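Local coordinates for structural protein ORF273 (Acidianus two-tailed virus, PDB 4ART) that is a structural protein of the virion of an archaeal virus, built on a heat- and acid-stable fold, its precise role there not being established, at residues D115-Y120 with N192-I197; L121-F126 with D161-A166; P172-Q177 with R196-E201; K182-T185 with D189-N192. All blocks are in the same frame, centred on the assembly; numbering follows the deposited sequence.

Overall arrangement
Helix 113-123 comes first and serves two contacts. Its middle meets helix 188-201, which comes much later in the chain, so interaction 1 closes the longest loop, which includes strands 139-146 and 154-161 of the large mixed sheet. Nested inside that loop, interaction 2 ties the last turn of helix 113-123 to the first turn of helix 162-168, directly after strand 154-161. The chain then enters helix 171-179, which meets 196-201 in interaction 3, on the same helix that ends interaction 1. Interaction 4 is nested in the loop of interaction 3 and joins 182-185 to the start of helix 188-201. Together they tie helices 113-123, 162-168, 171-179 and 188-201 to one another; interactions 1, 3 and 4 also touch the second subunit.

Interaction 1 of 4, residues D115-Y120 with N192-I197; sequences DILKFY and NDIERI
L117 reaches from helix 113-123 to helix 188-201 and lays its two methyl groups against neighbouring residues, I194 and E195. Its CG stands anti to the backbone N (chi1 -177°), which carries the isobutyl fork out between the helices. One prong, CD1, meets I194 CG2 at 3.7 Å, methyl against methyl, with the two side chains running at a slant to each other. The other prong, CD2, rests on the turn of the helix itself, 3.9 Å from E195 CB and 3.8 Å from E195 N. A forked leucine suits this place because one residue can fill two adjoining sites, while the branch at CB of I194 supplies a methyl close to its own backbone.

E195 plays a double part. Its CB belongs to the apolar interface, but the chain bends at its second torsion (140°) and takes the carboxylate elsewhere: OE2 is hydrogen-bonded to S114 OG, and R215 of the second subunit lies at a long, weak ion-pair distance. A sulfate ion sits about 4 Å from this side chain, probably from the crystallisation liquor. L117 also packs on I171 and I194 on L179, both of helix 171-179. The arrangement is that of a small buried three-helix core, with helices 113-123, 171-179 and 188-201 joined by aliphatic side chains.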
loop_
_atom_site.group_PDB
_atom_site.type_symbol
_atom_site.label_atom_id
_atom_site.label_comp_id
_atom_site.label_asym_id
_atom_site.label_seq_id
_atom_site.Cartn_x
_atom_site.Cartn_y
_atom_site.Cartn_z
ATOM N N ASP A 115 1.797 1.168 12.666
ATOM C CA ASP A 115 1.719 2.475 13.312
ATOM C C ASP A 115 0.873 2.477 14.578
ATOM O O ASP A 115 1.367 2.926 15.606
ATOM C CB ASP A 115 1.214 3.554 12.329
ATOM C CG ASP A 115 2.285 4.097 11.383
ATOM O OD1 ASP A 115 3.464 3.935 11.677
ATOM O OD2 ASP A 115 1.924 4.696 10.362
ATOM N N ILE A 116 -0.352 1.959 14.532
ATOM C CA ILE A 116 -1.260 1.926 15.716
ATOM C C ILE A 116 -0.690 1.092 16.840
ATOM O O ILE A 116 -0.764 1.494 17.998
ATOM C CB ILE A 116 -2.719 1.491 15.385
ATOM C CG1 ILE A 116 -3.228 2.184 14.180
ATOM C CG2 ILE A 116 -3.725 1.560 16.572
ATOM C CD1 ILE A 116 -3.453 1.179 13.274
ATOM N N LEU A 117 -0.132 -0.070 16.502
ATOM C CA LEU A 117 0.499 -0.933 17.486
ATOM C C LEU A 117 1.687 -0.196 18.129
ATOM O O LEU A 117 1.787 -0.189 19.351
ATOM C CB LEU A 117 0.989 -2.226 16.812
ATOM C CG LEU A 117 1.600 -3.248 17.764
ATOM C CD1 LEU A 117 0.585 -3.707 18.810
ATOM C CD2 LEU A 117 2.213 -4.415 17.009
ATOM N N LYS A 118 2.570 0.424 17.309
ATOM C CA LYS A 118 3.729 1.184 17.791
ATOM C C LYS A 118 3.252 2.316 18.716
ATOM O O LYS A 118 3.744 2.448 19.835
ATOM C CB LYS A 118 4.530 1.759 16.603
ATOM C CG LYS A 118 5.633 2.749 16.985
ATOM C CD LYS A 118 6.438 3.217 15.775
ATOM C CE LYS A 118 5.837 4.349 15.007
ATOM N NZ LYS A 118 6.537 4.547 13.709
ATOM N N PHE A 119 2.294 3.108 18.246
ATOM C CA PHE A 119 1.710 4.227 18.982
ATOM C C PHE A 119 1.067 3.763 20.304
ATOM O O PHE A 119 1.324 4.387 21.321
ATOM C CB PHE A 119 0.720 5.014 18.095
ATOM C CG PHE A 119 1.290 5.640 16.816
ATOM C CD1 PHE A 119 2.639 5.948 16.709
ATOM C CD2 PHE A 119 0.456 5.986 15.748
ATOM C CE1 PHE A 119 3.151 6.574 15.545
ATOM C CE2 PHE A 119 0.980 6.607 14.584
ATOM C CZ PHE A 119 2.317 6.888 14.495
ATOM N N TYR A 120 0.309 2.639 20.307
ATOM C CA TYR A 120 -0.306 2.108 21.541
ATOM C C TYR A 120 0.763 1.651 22.514
ATOM O O TYR A 120 0.712 2.031 23.686
ATOM C CB TYR A 120 -1.315 0.953 21.277
ATOM C CG TYR A 120 -1.745 0.256 22.564
ATOM C CD1 TYR A 120 -2.791 0.759 23.337
ATOM C CD2 TYR A 120 -1.059 -0.863 23.044
ATOM C CE1 TYR A 120 -3.133 0.177 24.561
ATOM C CE2 TYR A 120 -1.414 -1.476 24.249
ATOM C CZ TYR A 120 -2.451 -0.951 25.007
ATOM O OH TYR A 120 -2.777 -1.546 26.206
ATOM N N ASN A 192 6.664 -8.089 16.127
ATOM C CA ASN A 192 6.203 -8.867 14.978
ATOM C C ASN A 192 5.173 -9.931 15.334
ATOM O O ASN A 192 4.183 -10.076 14.608
ATOM C CB ASN A 192 7.395 -9.436 14.188
ATOM C CG ASN A 192 8.220 -8.372 13.499
ATOM O OD1 ASN A 192 7.740 -7.271 13.173
ATOM N ND2 ASN A 192 9.483 -8.681 13.266
ATOM N N ASP A 193 5.405 -10.667 16.442
ATOM C CA ASP A 193 4.499 -11.707 16.951
ATOM C C ASP A 193 3.151 -11.115 17.278
ATOM O O ASP A 193 2.136 -11.704 16.902
ATOM C CB ASP A 193 5.070 -12.426 18.201
ATOM C CG ASP A 193 6.278 -13.297 17.936
ATOM O OD1 ASP A 193 6.393 -13.822 16.804
ATOM O OD2 ASP A 193 7.097 -13.478 18.872
ATOM N N ILE A 194 3.131 -9.930 17.936
ATOM C CA ILE A 194 1.885 -9.241 18.268
ATOM C C ILE A 194 1.190 -8.770 16.988
ATOM O O ILE A 194 0.001 -9.025 16.809
ATOM C CB ILE A 194 2.068 -8.098 19.311
ATOM C CG1 ILE A 194 2.603 -8.662 20.639
ATOM C CG2 ILE A 194 0.745 -7.292 19.542
ATOM C CD1 ILE A 194 3.264 -7.608 21.471
ATOM N N GLU A 195 1.946 -8.116 16.100
ATOM C CA GLU A 195 1.444 -7.613 14.829
ATOM C C GLU A 195 0.726 -8.712 14.003
ATOM O O GLU A 195 -0.371 -8.484 13.476
ATOM C CB GLU A 195 2.604 -6.955 14.046
ATOM C CG GLU A 195 2.126 -6.419 12.724
ATOM C CD GLU A 195 2.677 -5.100 12.262
ATOM O OE1 GLU A 195 3.902 -4.989 12.072
ATOM O OE2 GLU A 195 1.844 -4.317 11.767
ATOM N N ARG A 196 1.338 -9.901 13.915
ATOM C CA ARG A 196 0.798 -11.056 13.193
ATOM C C ARG A 196 -0.592 -11.476 13.728
ATOM O O ARG A 196 -1.506 -11.732 12.935
ATOM C CB ARG A 196 1.810 -12.225 13.261
ATOM C CG ARG A 196 1.390 -13.475 12.492
ATOM C CD ARG A 196 2.172 -14.703 12.937
ATOM N NE ARG A 196 1.507 -15.365 14.067
ATOM C CZ ARG A 196 1.900 -15.301 15.341
ATOM N NH1 ARG A 196 3.005 -14.643 15.669
ATOM N NH2 ARG A 196 1.205 -15.918 16.289
ATOM N N ILE A 197 -0.741 -11.586 15.065
ATOM C CA ILE A 197 -2.019 -11.931 15.721
ATOM C C ILE A 197 -3.122 -10.892 15.407
ATOM O O ILE A 197 -4.242 -11.281 15.063
ATOM C CB ILE A 197 -1.854 -12.100 17.261
ATOM C CG1 ILE A 197 -0.828 -13.233 17.588
ATOM C CG2 ILE A 197 -3.232 -12.369 17.944
ATOM C CD1 ILE A 197 -0.440 -13.379 19.126
#

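Interaction 2 of 4, residues L121-F126 with D161-A166; sequences LEKAGF and DIDSLA
K123 and D163 make a loose salt bridge between two helix ends. K123 NZ sits equally far from both carboxylate oxygens, 3.4 Å from D163 OD1 and 3.4 Å from D163 OD2; both distances are long and both hydrogen bonds weak, and the ammonium probably interacts with the carboxylate as a whole. The aliphatic part takes part as well: K123 CD passes 3.4 Å from D163 OD1. The lysine is stretched out fully beyond CG, and it meets the aspartate at about a right angle. Its length suits the gap, the CA atoms of K123 and D163 being 8.8 Å apart. D163 CG lies anti to its own carbonyl carbon (chi1 -68°), which turns the carboxylate to the lysine.

Both charges probably suit the helix dipoles, the lysine lying in the last turn of helix 113-123, near a C-terminal end, and the aspartate in the first turn of helix 162-168, near an N-terminal end. Each end carries its own capping motif. D161 is the N-cap, its OD1 accepting from S164 N at 3.0 Å through the anti lone pair. At the other end G125 forms a Schellman motif, with F126 N bonded to L121 O at 2.9 Å and a weaker bond from G125 N to E122 O. G125 has a positive phi of 103°, and with no side chain it does not crowd the carbonyl oxygen of the residue before, which suits glycine here.

Farther out, L137 O gives K123 NZ a second, weak partner. I162 packs on F119 and L137, and A166 on Y120.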
loop_
_atom_site.group_PDB
_atom_site.type_symbol
_atom_site.label_atom_id
_atom_site.label_comp_id
_atom_site.label_asym_id
_atom_site.label_seq_id
_atom_site.Cartn_x
_atom_site.Cartn_y
_atom_site.Cartn_z
ATOM N N LEU A 121 1.723 0.805 22.045
ATOM C CA LEU A 121 2.795 0.293 22.890
ATOM C C LEU A 121 3.547 1.397 23.616
ATOM O O LEU A 121 3.723 1.324 24.829
ATOM C CB LEU A 121 3.760 -0.594 22.102
ATOM C CG LEU A 121 3.255 -1.989 21.698
ATOM C CD1 LEU A 121 4.186 -2.610 20.704
ATOM C CD2 LEU A 121 3.072 -2.920 22.897
ATOM N N GLU A 122 3.937 2.441 22.886
ATOM C CA GLU A 122 4.687 3.579 23.428
ATOM C C GLU A 122 3.887 4.449 24.372
ATOM O O GLU A 122 4.441 4.957 25.355
ATOM C CB GLU A 122 5.299 4.405 22.305
ATOM C CG GLU A 122 6.412 3.623 21.667
ATOM C CD GLU A 122 7.065 4.136 20.403
ATOM O OE1 GLU A 122 6.669 5.198 19.866
ATOM O OE2 GLU A 122 8.043 3.485 19.984
ATOM N N LYS A 123 2.593 4.610 24.086
ATOM C CA LYS A 123 1.679 5.387 24.923
ATOM C C LYS A 123 1.453 4.637 26.233
ATOM O O LYS A 123 1.315 5.282 27.253
ATOM C CB LYS A 123 0.345 5.684 24.193
ATOM C CG LYS A 123 -0.333 6.949 24.663
ATOM C CD LYS A 123 -1.706 7.168 24.053
ATOM C CE LYS A 123 -2.317 8.406 24.650
ATOM N NZ LYS A 123 -3.538 8.849 23.925
ATOM N N ALA A 124 1.473 3.283 26.208
ATOM C CA ALA A 124 1.286 2.423 27.387
ATOM C C ALA A 124 2.561 2.256 28.236
ATOM O O ALA A 124 2.508 1.616 29.285
ATOM C CB ALA A 124 0.749 1.059 26.970
ATOM N N GLY A 125 3.684 2.813 27.777
ATOM C CA GLY A 125 4.948 2.758 28.500
ATOM C C GLY A 125 5.967 1.762 27.980
ATOM O O GLY A 125 7.087 1.723 28.490
ATOM N N PHE A 126 5.582 0.913 27.010
ATOM C CA PHE A 126 6.526 -0.039 26.426
ATOM C C PHE A 126 7.503 0.710 25.486
ATOM O O PHE A 126 7.188 1.792 24.979
ATOM C CB PHE A 126 5.789 -1.160 25.661
ATOM C CG PHE A 126 5.001 -2.119 26.525
ATOM C CD1 PHE A 126 3.673 -1.868 26.841
ATOM C CD2 PHE A 126 5.590 -3.272 27.023
ATOM C CE1 PHE A 126 2.945 -2.765 27.651
ATOM C CE2 PHE A 126 4.860 -4.183 27.807
ATOM C CZ PHE A 126 3.541 -3.928 28.117
ATOM N N ASP A 161 -8.783 8.665 16.981
ATOM C CA ASP A 161 -8.279 8.636 18.353
ATOM C C ASP A 161 -7.526 7.307 18.439
ATOM O O ASP A 161 -8.130 6.257 18.232
ATOM C CB ASP A 161 -9.454 8.655 19.364
ATOM C CG ASP A 161 -8.989 8.589 20.813
ATOM O OD1 ASP A 161 -8.817 7.482 21.330
ATOM O OD2 ASP A 161 -8.745 9.636 21.400
ATOM N N ILE A 162 -6.225 7.347 18.734
ATOM C CA ILE A 162 -5.370 6.154 18.770
ATOM C C ILE A 162 -5.818 5.097 19.790
ATOM O O ILE A 162 -5.855 3.926 19.444
ATOM C CB ILE A 162 -3.841 6.533 18.844
ATOM C CG1 ILE A 162 -3.419 7.293 17.547
ATOM C CG2 ILE A 162 -2.950 5.288 19.107
ATOM C CD1 ILE A 162 -2.114 7.970 17.585
ATOM N N ASP A 163 -6.170 5.505 21.019
ATOM C CA ASP A 163 -6.629 4.592 22.074
ATOM C C ASP A 163 -7.859 3.817 21.654
ATOM O O ASP A 163 -7.934 2.609 21.881
ATOM C CB ASP A 163 -6.993 5.373 23.359
ATOM C CG ASP A 163 -5.850 6.023 24.092
ATOM O OD1 ASP A 163 -4.691 5.611 23.868
ATOM O OD2 ASP A 163 -6.119 6.908 24.942
ATOM N N SER A 164 -8.837 4.536 21.086
ATOM C CA SER A 164 -10.129 4.005 20.642
ATOM C C SER A 164 -9.903 3.005 19.549
ATOM O O SER A 164 -10.455 1.910 19.606
ATOM C CB SER A 164 -11.026 5.134 20.142
ATOM O OG SER A 164 -11.818 5.592 21.215
ATOM N N LEU A 165 -9.055 3.356 18.583
ATOM C CA LEU A 165 -8.688 2.479 17.494
ATOM C C LEU A 165 -7.986 1.209 17.995
ATOM O O LEU A 165 -8.346 0.110 17.576
ATOM C CB LEU A 165 -7.793 3.247 16.506
ATOM C CG LEU A 165 -7.640 2.632 15.150
ATOM C CD1 LEU A 165 -9.004 2.227 14.552
ATOM C CD2 LEU A 165 -6.965 3.593 14.229
ATOM N N ALA A 166 -7.006 1.361 18.903
ATOM C CA ALA A 166 -6.254 0.227 19.460
ATOM C C ALA A 166 -7.201 -0.755 20.173
ATOM O O ALA A 166 -7.060 -1.965 19.991
ATOM C CB ALA A 166 -5.159 0.718 20.429
#

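Interaction 3 of 4, residues P172-Q177 with R196-E201; sequences PQIVEQ and RIVAEE
I174 points from helix 171-179 toward helix 188-201 and divides at CB into two arms that touch I197 and V198. The short arm is CG2, anti to the backbone N. It meets I197 CG2 at 3.8 Å and lies 4.0 Å from I197 CB. The two isoleucine side chains run past each other in opposite directions. The long arm leaves through CG1, set anti to the carbonyl carbon (chi1 -56°), and ends in CD1. That terminal methyl finds V198 CG2 at 3.7 Å, while I197 CG2 is 3.9 Å from it; I197 CG2 therefore touches both arms, at the mouth of the fork.

Beta-branched residues suit the interface because they offer methyls close to the backbone, where the helices approach to 7.4 Å between I174 CA and V198 CA. This is aliphatic packing between helices 171-179 and 188-201, extending the core in which I194 also lies near I174. V198 also packs on I113 and I171, and I174 reaches Q202 as well.

On the same helix segment, R196 and E201 form a salt bridge across a wider, pi-type turn at 197-201. R196 NE donates to E201 OE2 at 2.7 Å in a nearly straight bond (171°). The carboxylate oxygen lies in the guanidinium plane, yet the arginine approaches it from above the carboxylate plane. R196 also packs on E212 of the second subunit, and E200 OE1 is hydrogen-bonded to T209 OG1 of the second subunit.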
loop_
_atom_site.group_PDB
_atom_site.type_symbol
_atom_site.label_atom_id
_atom_site.label_comp_id
_atom_site.label_asym_id
_atom_site.label_seq_id
_atom_site.Cartn_x
_atom_site.Cartn_y
_atom_site.Cartn_z
ATOM N N PRO A 172 -4.945 -3.877 23.199
ATOM C CA PRO A 172 -4.591 -3.991 24.629
ATOM C C PRO A 172 -4.625 -5.405 25.190
ATOM O O PRO A 172 -3.706 -5.775 25.930
ATOM C CB PRO A 172 -5.615 -3.081 25.316
ATOM C CG PRO A 172 -5.976 -2.091 24.264
ATOM C CD PRO A 172 -6.050 -2.921 23.027
ATOM N N GLN A 173 -5.673 -6.195 24.826
ATOM C CA GLN A 173 -5.856 -7.598 25.245
ATOM C C GLN A 173 -4.740 -8.489 24.707
ATOM O O GLN A 173 -4.256 -9.346 25.440
ATOM C CB GLN A 173 -7.209 -8.159 24.765
ATOM C CG GLN A 173 -8.410 -7.410 25.280
ATOM C CD GLN A 173 -8.944 -6.395 24.302
ATOM O OE1 GLN A 173 -8.228 -5.505 23.818
ATOM N NE2 GLN A 173 -10.268 -6.418 24.115
ATOM N N ILE A 174 -4.358 -8.311 23.422
ATOM C CA ILE A 174 -3.287 -9.108 22.774
ATOM C C ILE A 174 -1.905 -8.795 23.376
ATOM O O ILE A 174 -1.125 -9.724 23.596
ATOM C CB ILE A 174 -3.336 -9.039 21.211
ATOM C CG1 ILE A 174 -4.733 -9.495 20.680
ATOM C CG2 ILE A 174 -2.206 -9.857 20.579
ATOM C CD1 ILE A 174 -5.091 -9.127 19.170
ATOM N N VAL A 175 -1.627 -7.488 23.675
ATOM C CA VAL A 175 -0.389 -6.993 24.303
ATOM C C VAL A 175 -0.333 -7.559 25.716
ATOM O O VAL A 175 0.714 -8.027 26.115
ATOM C CB VAL A 175 -0.273 -5.431 24.262
ATOM C CG1 VAL A 175 0.817 -4.914 25.182
ATOM C CG2 VAL A 175 -0.023 -4.937 22.843
ATOM N N GLU A 176 -1.469 -7.563 26.456
ATOM C CA GLU A 176 -1.534 -8.092 27.826
ATOM C C GLU A 176 -1.273 -9.593 27.862
ATOM O O GLU A 176 -0.450 -10.043 28.658
ATOM C CB GLU A 176 -2.863 -7.746 28.502
ATOM C CG GLU A 176 -2.768 -7.713 30.018
ATOM C CD GLU A 176 -3.922 -7.027 30.726
ATOM O OE1 GLU A 176 -4.469 -6.045 30.171
ATOM O OE2 GLU A 176 -4.227 -7.425 31.874
ATOM N N GLN A 177 -1.920 -10.352 26.964
ATOM C CA GLN A 177 -1.748 -11.795 26.862
ATOM C C GLN A 177 -0.297 -12.176 26.520
ATOM O O GLN A 177 0.254 -13.103 27.105
ATOM C CB GLN A 177 -2.716 -12.358 25.803
ATOM C CG GLN A 177 -2.863 -13.882 25.831
ATOM C CD GLN A 177 -3.626 -14.381 27.049
ATOM O OE1 GLN A 177 -4.409 -13.651 27.687
ATOM N NE2 GLN A 177 -3.405 -15.638 27.403
ATOM N N ARG A 196 1.338 -9.901 13.915
ATOM C CA ARG A 196 0.798 -11.056 13.193
ATOM C C ARG A 196 -0.592 -11.476 13.728
ATOM O O ARG A 196 -1.506 -11.732 12.935
ATOM C CB ARG A 196 1.810 -12.225 13.261
ATOM C CG ARG A 196 1.390 -13.475 12.492
ATOM C CD ARG A 196 2.172 -14.703 12.937
ATOM N NE ARG A 196 1.507 -15.365 14.067
ATOM C CZ ARG A 196 1.900 -15.301 15.341
ATOM N NH1 ARG A 196 3.005 -14.643 15.669
ATOM N NH2 ARG A 196 1.205 -15.918 16.289
ATOM N N ILE A 197 -0.741 -11.586 15.065
ATOM C CA ILE A 197 -2.019 -11.931 15.721
ATOM C C ILE A 197 -3.122 -10.892 15.407
ATOM O O ILE A 197 -4.242 -11.281 15.063
ATOM C CB ILE A 197 -1.854 -12.100 17.261
ATOM C CG1 ILE A 197 -0.828 -13.233 17.588
ATOM C CG2 ILE A 197 -3.232 -12.369 17.944
ATOM C CD1 ILE A 197 -0.440 -13.379 19.126
ATOM N N VAL A 198 -2.799 -9.597 15.565
ATOM C CA VAL A 198 -3.726 -8.471 15.374
ATOM C C VAL A 198 -4.227 -8.419 13.931
ATOM O O VAL A 198 -5.448 -8.336 13.715
ATOM C CB VAL A 198 -3.126 -7.086 15.841
ATOM C CG1 VAL A 198 -4.049 -5.902 15.545
ATOM C CG2 VAL A 198 -2.665 -7.114 17.290
ATOM N N ALA A 199 -3.300 -8.527 12.954
ATOM C CA ALA A 199 -3.620 -8.329 11.541
ATOM C C ALA A 199 -4.011 -9.540 10.731
ATOM O O ALA A 199 -4.743 -9.401 9.752
ATOM C CB ALA A 199 -2.468 -7.627 10.869
ATOM N N GLU A 200 -3.455 -10.706 11.067
ATOM C CA GLU A 200 -3.586 -11.940 10.267
ATOM C C GLU A 200 -4.223 -13.138 10.953
ATOM O O GLU A 200 -4.443 -14.158 10.289
ATOM C CB GLU A 200 -2.189 -12.382 9.802
ATOM C CG GLU A 200 -1.413 -11.350 9.026
ATOM C CD GLU A 200 -0.006 -11.825 8.755
ATOM O OE1 GLU A 200 0.173 -12.610 7.803
ATOM O OE2 GLU A 200 0.923 -11.400 9.470
ATOM N N GLU A 201 -4.475 -13.070 12.263
ATOM C CA GLU A 201 -5.031 -14.230 12.968
ATOM C C GLU A 201 -6.420 -14.079 13.539
ATOM O O GLU A 201 -7.292 -14.903 13.253
ATOM C CB GLU A 201 -4.033 -14.838 13.979
ATOM C CG GLU A 201 -2.721 -15.277 13.328
ATOM C CD GLU A 201 -1.667 -15.897 14.227
ATOM O OE1 GLU A 201 -1.638 -15.586 15.439
ATOM O OE2 GLU A 201 -0.832 -16.665 13.699
#

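Interaction 4 of 4, residues K182-T185 with D189-N192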
loop_
_atom_site.group_PDB
_atom_site.type_symbol
_atom_site.label_atom_id
_atom_site.label_comp_id
_atom_site.label_asym_id
_atom_site.label_seq_id
_atom_site.Cartn_x
_atom_site.Cartn_y
_atom_site.Cartn_z
ATOM N N LYS A 182 3.051 -4.961 32.921
ATOM C CA LYS A 182 4.211 -4.136 33.233
ATOM C C LYS A 182 4.966 -3.714 31.957
ATOM O O LYS A 182 5.466 -4.576 31.220
ATOM C CB LYS A 182 5.143 -4.845 34.233
ATOM C CG LYS A 182 6.156 -3.920 34.916
ATOM C CD LYS A 182 7.493 -4.623 35.229
ATOM C CE LYS A 182 7.512 -5.421 36.522
ATOM N NZ LYS A 182 7.564 -4.553 37.730
ATOM N N PRO A 183 5.056 -2.388 31.688
ATOM C CA PRO A 183 5.824 -1.917 30.525
ATOM C C PRO A 183 7.328 -2.114 30.718
ATOM O O PRO A 183 7.844 -1.975 31.837
ATOM C CB PRO A 183 5.468 -0.435 30.449
ATOM C CG PRO A 183 4.296 -0.251 31.384
ATOM C CD PRO A 183 4.515 -1.250 32.448
ATOM N N ARG A 184 8.019 -2.441 29.609
ATOM C CA ARG A 184 9.427 -2.766 29.409
ATOM C C ARG A 184 9.798 -2.563 27.921
ATOM O O ARG A 184 8.938 -2.256 27.096
ATOM C CB ARG A 184 9.687 -4.245 29.809
ATOM C CG ARG A 184 8.801 -5.300 29.111
ATOM C CD ARG A 184 9.432 -6.674 29.222
ATOM N NE ARG A 184 8.571 -7.727 28.689
ATOM C CZ ARG A 184 8.772 -8.369 27.541
ATOM N NH1 ARG A 184 9.798 -8.053 26.767
ATOM N NH2 ARG A 184 7.936 -9.319 27.152
ATOM N N THR A 185 11.086 -2.754 27.594
ATOM C CA THR A 185 11.571 -2.709 26.226
ATOM C C THR A 185 11.265 -4.078 25.627
ATOM O O THR A 185 11.628 -5.099 26.215
ATOM C CB THR A 185 13.075 -2.393 26.172
ATOM O OG1 THR A 185 13.346 -1.232 26.959
ATOM C CG2 THR A 185 13.573 -2.188 24.735
ATOM N N ASP A 189 11.152 -8.982 17.364
ATOM C CA ASP A 189 10.461 -10.265 17.245
ATOM C C ASP A 189 9.139 -10.261 17.994
ATOM O O ASP A 189 8.141 -10.731 17.447
ATOM C CB ASP A 189 11.347 -11.424 17.680
ATOM C CG ASP A 189 12.516 -11.641 16.734
ATOM O OD1 ASP A 189 12.313 -11.532 15.494
ATOM O OD2 ASP A 189 13.645 -11.851 17.226
ATOM N N GLU A 190 9.121 -9.678 19.209
ATOM C CA GLU A 190 7.910 -9.553 20.039
ATOM C C GLU A 190 6.896 -8.633 19.395
ATOM O O GLU A 190 5.700 -8.907 19.432
ATOM C CB GLU A 190 8.259 -9.089 21.447
ATOM C CG GLU A 190 8.922 -10.194 22.257
ATOM C CD GLU A 190 9.275 -9.816 23.685
ATOM O OE1 GLU A 190 9.857 -8.727 23.895
ATOM O OE2 GLU A 190 8.997 -10.632 24.592
ATOM N N PHE A 191 7.371 -7.538 18.802
ATOM C CA PHE A 191 6.518 -6.605 18.087
ATOM C C PHE A 191 5.857 -7.350 16.918
ATOM O O PHE A 191 4.642 -7.271 16.752
ATOM C CB PHE A 191 7.336 -5.404 17.581
ATOM C CG PHE A 191 6.518 -4.379 16.854
ATOM C CD1 PHE A 191 6.270 -4.500 15.489
ATOM C CD2 PHE A 191 6.018 -3.287 17.523
ATOM C CE1 PHE A 191 5.503 -3.575 14.824
ATOM C CE2 PHE A 191 5.255 -2.361 16.854
ATOM C CZ PHE A 191 5.000 -2.520 15.508
ATOM N N ASN A 192 6.664 -8.089 16.127
ATOM C CA ASN A 192 6.203 -8.867 14.978
ATOM C C ASN A 192 5.173 -9.931 15.334
ATOM O O ASN A 192 4.183 -10.076 14.608
ATOM C CB ASN A 192 7.395 -9.436 14.188
ATOM C CG ASN A 192 8.220 -8.372 13.499
ATOM O OD1 ASN A 192 7.740 -7.271 13.173
ATOM N ND2 ASN A 192 9.483 -8.681 13.266
#
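R184 places CG between its backbone N and carbonyl carbon (chi1 55°) and then runs straight from CG to NE, which carries the guanidinium to E190. In E190, CG lies anti to the carbonyl carbon and the chain is extended beyond it, and the two side chains meet at about a right angle. The grip is end-on and twofold: R184 NH1 donates to E190 OE1 at 3.0 Å, and R184 NH2 to E190 OE2 at 3.1 Å. OE1 receives its bond on the syn lone pair, whereas OE2 is approached from 37° above the carboxylate plane. The two flat groups are twisted 42° apart, consistent with this unequal approach. Arginine suits the place because its paired nitrogens match the two oxygens of a glutamate and fix its rotation.

Further bonds hold both ends: the backbone of R184 pairs with R127 of strand 127-128, and E190 N is hydrogen-bonded to T187 OG1. Both side chains also rest on L179. The result is a bidentate surface salt bridge, local in sequence, that joins the residue just before strand 185-186, which pairs in parallel with strand 127-128, to the first turn of helix 188-201.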